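Local coordinates for protein effector EagT6 (Pseudomonas aeruginosa, PDB 1TU1) that is essential for delivery of the toxin Tse6 to target cells, acting as a homodimer in the loading of Tse6 onto VgrG1a, at residues A[84-89]-A[105-110]. Sequence-based numbering, arbitrary orientation.
Sequences HAAVLL and VFIERR
L89 and F106 meet at an oblique angle, CD1 of L89 lying 3.7 Å from CE2 of F106. F106 has CG anti to its carbonyl carbon (chi1 -61°), and with chi2 at -99° the ring turns an edge to the V87 carbonyl. V87 O lies near the ring plane, 3.7 Å from CD2 of F106. F106 N also donates to V87 O, at 2.8 Å, with an almost straight N-H...O angle of 170°. V87 N returns a bond to F106 O, so V87 and F106 form an antiparallel hydrogen-bonded pair. On the other face, CD1 of L88 packs against the CG2 branch of V105. Next to them, CB of A86 lies loosely beside CG1 of I107, 4.3 Å away.

At the far end, E108 N donates to A85 O. The E108 side chain runs extended, and its OE1 accepts a bond from a water that in turn accepts from A85 N. E108 OE2 is hydrogen-bonded to NE2 of Q48. H84 turns its ring edge to the E108 carbonyl, with CD2 3.3 Å from E108 O, while its ND1 bonds to H82 O.

Residues 84-89 and 105-107 belong to the hairpin of strands 84-95 and 98-107, inside the antiparallel sheet; the chain leaves the strand at E108. Strand 72-81 flanks 84-89, and strand 113-120 flanks 105-107. Helix 53-67 packs over the V87/F106 side: F53 touches A85 and E108, Q60 touches F106 and L61 touches L89.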
loop_
_atom_site.group_PDB
_atom_site.type_symbol
_atom_site.label_atom_id
_atom_site.label_comp_id
_atom_site.label_asym_id
_atom_site.label_seq_id
_atom_site.Cartn_x
_atom_site.Cartn_y
_atom_site.Cartn_z
ATOM N N HIS A 84 11.407 -12.352 15.737
ATOM C CA HIS A 84 11.591 -12.422 14.299
ATOM C C HIS A 84 13.011 -12.013 13.930
ATOM O O HIS A 84 13.506 -10.980 14.362
ATOM C CB HIS A 84 10.613 -11.502 13.566
ATOM C CG HIS A 84 9.177 -11.862 13.742
ATOM N ND1 HIS A 84 8.574 -11.971 14.981
ATOM C CD2 HIS A 84 8.230 -12.174 12.828
ATOM C CE1 HIS A 84 7.311 -12.324 14.813
ATOM N NE2 HIS A 84 7.078 -12.458 13.518
ATOM N N ALA A 85 13.661 -12.815 13.100
ATOM C CA ALA A 85 14.941 -12.436 12.533
ATOM C C ALA A 85 14.795 -11.191 11.633
ATOM O O ALA A 85 13.889 -11.099 10.801
ATOM C CB ALA A 85 15.522 -13.584 11.725
ATOM N N ALA A 86 15.737 -10.273 11.772
ATOM C CA ALA A 86 15.717 -9.055 11.003
ATOM C C ALA A 86 17.132 -8.589 10.687
ATOM O O ALA A 86 18.066 -8.887 11.415
ATOM C CB ALA A 86 14.961 -7.992 11.790
ATOM N N VAL A 87 17.279 -7.882 9.581
ATOM C CA VAL A 87 18.532 -7.228 9.236
ATOM C C VAL A 87 18.247 -5.757 8.895
ATOM O O VAL A 87 17.372 -5.473 8.065
ATOM C CB VAL A 87 19.204 -7.907 8.051
ATOM C CG1 VAL A 87 20.482 -7.143 7.609
ATOM C CG2 VAL A 87 19.540 -9.367 8.381
ATOM N N LEU A 88 18.969 -4.845 9.547
ATOM C CA LEU A 88 19.030 -3.429 9.155
ATOM C C LEU A 88 20.251 -3.157 8.289
ATOM O O LEU A 88 21.405 -3.489 8.672
ATOM C CB LEU A 88 19.028 -2.518 10.389
ATOM C CG LEU A 88 19.366 -1.026 10.192
ATOM C CD1 LEU A 88 18.379 -0.355 9.265
ATOM C CD2 LEU A 88 19.349 -0.315 11.518
ATOM N N LEU A 89 20.008 -2.569 7.120
ATOM C CA LEU A 89 21.052 -2.120 6.226
ATOM C C LEU A 89 20.965 -0.614 6.053
ATOM O O LEU A 89 19.963 -0.115 5.504
ATOM C CB LEU A 89 20.897 -2.731 4.850
ATOM C CG LEU A 89 20.986 -4.244 4.726
ATOM C CD1 LEU A 89 20.714 -4.590 3.296
ATOM C CD2 LEU A 89 22.374 -4.760 5.171
ATOM N N VAL A 105 15.028 -2.075 6.836
ATOM C CA VAL A 105 14.942 -3.229 7.723
ATOM C C VAL A 105 14.165 -4.362 7.029
ATOM O O VAL A 105 13.057 -4.162 6.515
ATOM C CB VAL A 105 14.274 -2.876 9.026
ATOM C CG1 VAL A 105 14.192 -4.107 9.972
ATOM C CG2 VAL A 105 15.011 -1.707 9.737
ATOM N N PHE A 106 14.763 -5.543 6.997
ATOM C CA PHE A 106 14.099 -6.718 6.460
ATOM C C PHE A 106 13.708 -7.560 7.635
ATOM O O PHE A 106 14.564 -7.887 8.475
ATOM C CB PHE A 106 15.049 -7.482 5.559
ATOM C CG PHE A 106 15.524 -6.711 4.384
ATOM C CD1 PHE A 106 14.925 -6.887 3.148
ATOM C CD2 PHE A 106 16.571 -5.804 4.495
ATOM C CE1 PHE A 106 15.367 -6.190 2.028
ATOM C CE2 PHE A 106 17.030 -5.092 3.366
ATOM C CZ PHE A 106 16.421 -5.280 2.136
ATOM N N ILE A 107 12.416 -7.889 7.741
ATOM C CA ILE A 107 11.915 -8.677 8.853
ATOM C C ILE A 107 11.351 -9.982 8.316
ATOM O O ILE A 107 10.381 -9.993 7.571
ATOM C CB ILE A 107 10.822 -7.938 9.656
ATOM C CG1 ILE A 107 11.285 -6.528 10.049
ATOM C CG2 ILE A 107 10.410 -8.780 10.884
ATOM C CD1 ILE A 107 10.221 -5.717 10.745
ATOM N N GLU A 108 11.980 -11.088 8.696
ATOM C CA GLU A 108 11.528 -12.399 8.269
ATOM C C GLU A 108 10.103 -12.638 8.761
ATOM O O GLU A 108 9.836 -12.554 9.929
ATOM C CB GLU A 108 12.414 -13.524 8.826
ATOM C CG GLU A 108 12.089 -14.825 8.104
ATOM C CD GLU A 108 12.898 -16.037 8.572
ATOM O OE1 GLU A 108 13.404 -16.054 9.726
ATOM O OE2 GLU A 108 12.987 -16.957 7.743
ATOM N N ARG A 109 9.227 -12.991 7.834
ATOM C CA ARG A 109 7.876 -13.433 8.131
ATOM C C ARG A 109 7.380 -14.281 6.968
ATOM O O ARG A 109 7.845 -14.158 5.850
ATOM C CB ARG A 109 6.964 -12.205 8.289
ATOM C CG ARG A 109 5.569 -12.457 8.751
ATOM C CD ARG A 109 4.834 -11.160 9.176
ATOM N NE ARG A 109 3.579 -11.469 9.847
ATOM C CZ ARG A 109 2.470 -11.893 9.246
ATOM N NH1 ARG A 109 2.403 -12.024 7.942
ATOM N NH2 ARG A 109 1.398 -12.182 9.966
ATOM N N ARG A 110 6.377 -15.101 7.243
ATOM C CA ARG A 110 5.672 -15.851 6.209
ATOM C C ARG A 110 4.246 -15.337 6.122
ATOM O O ARG A 110 3.636 -15.048 7.144
ATOM C CB ARG A 110 5.636 -17.324 6.594
ATOM C CG ARG A 110 6.979 -17.930 6.620
ATOM C CD ARG A 110 7.521 -18.059 5.239
ATOM N NE ARG A 110 8.886 -18.558 5.236
ATOM C CZ ARG A 110 9.682 -18.473 4.188
ATOM N NH1 ARG A 110 9.234 -17.915 3.072
ATOM N NH2 ARG A 110 10.928 -18.963 4.254
HETATM O O HOH W 1 12.437 -15.226 12.061
#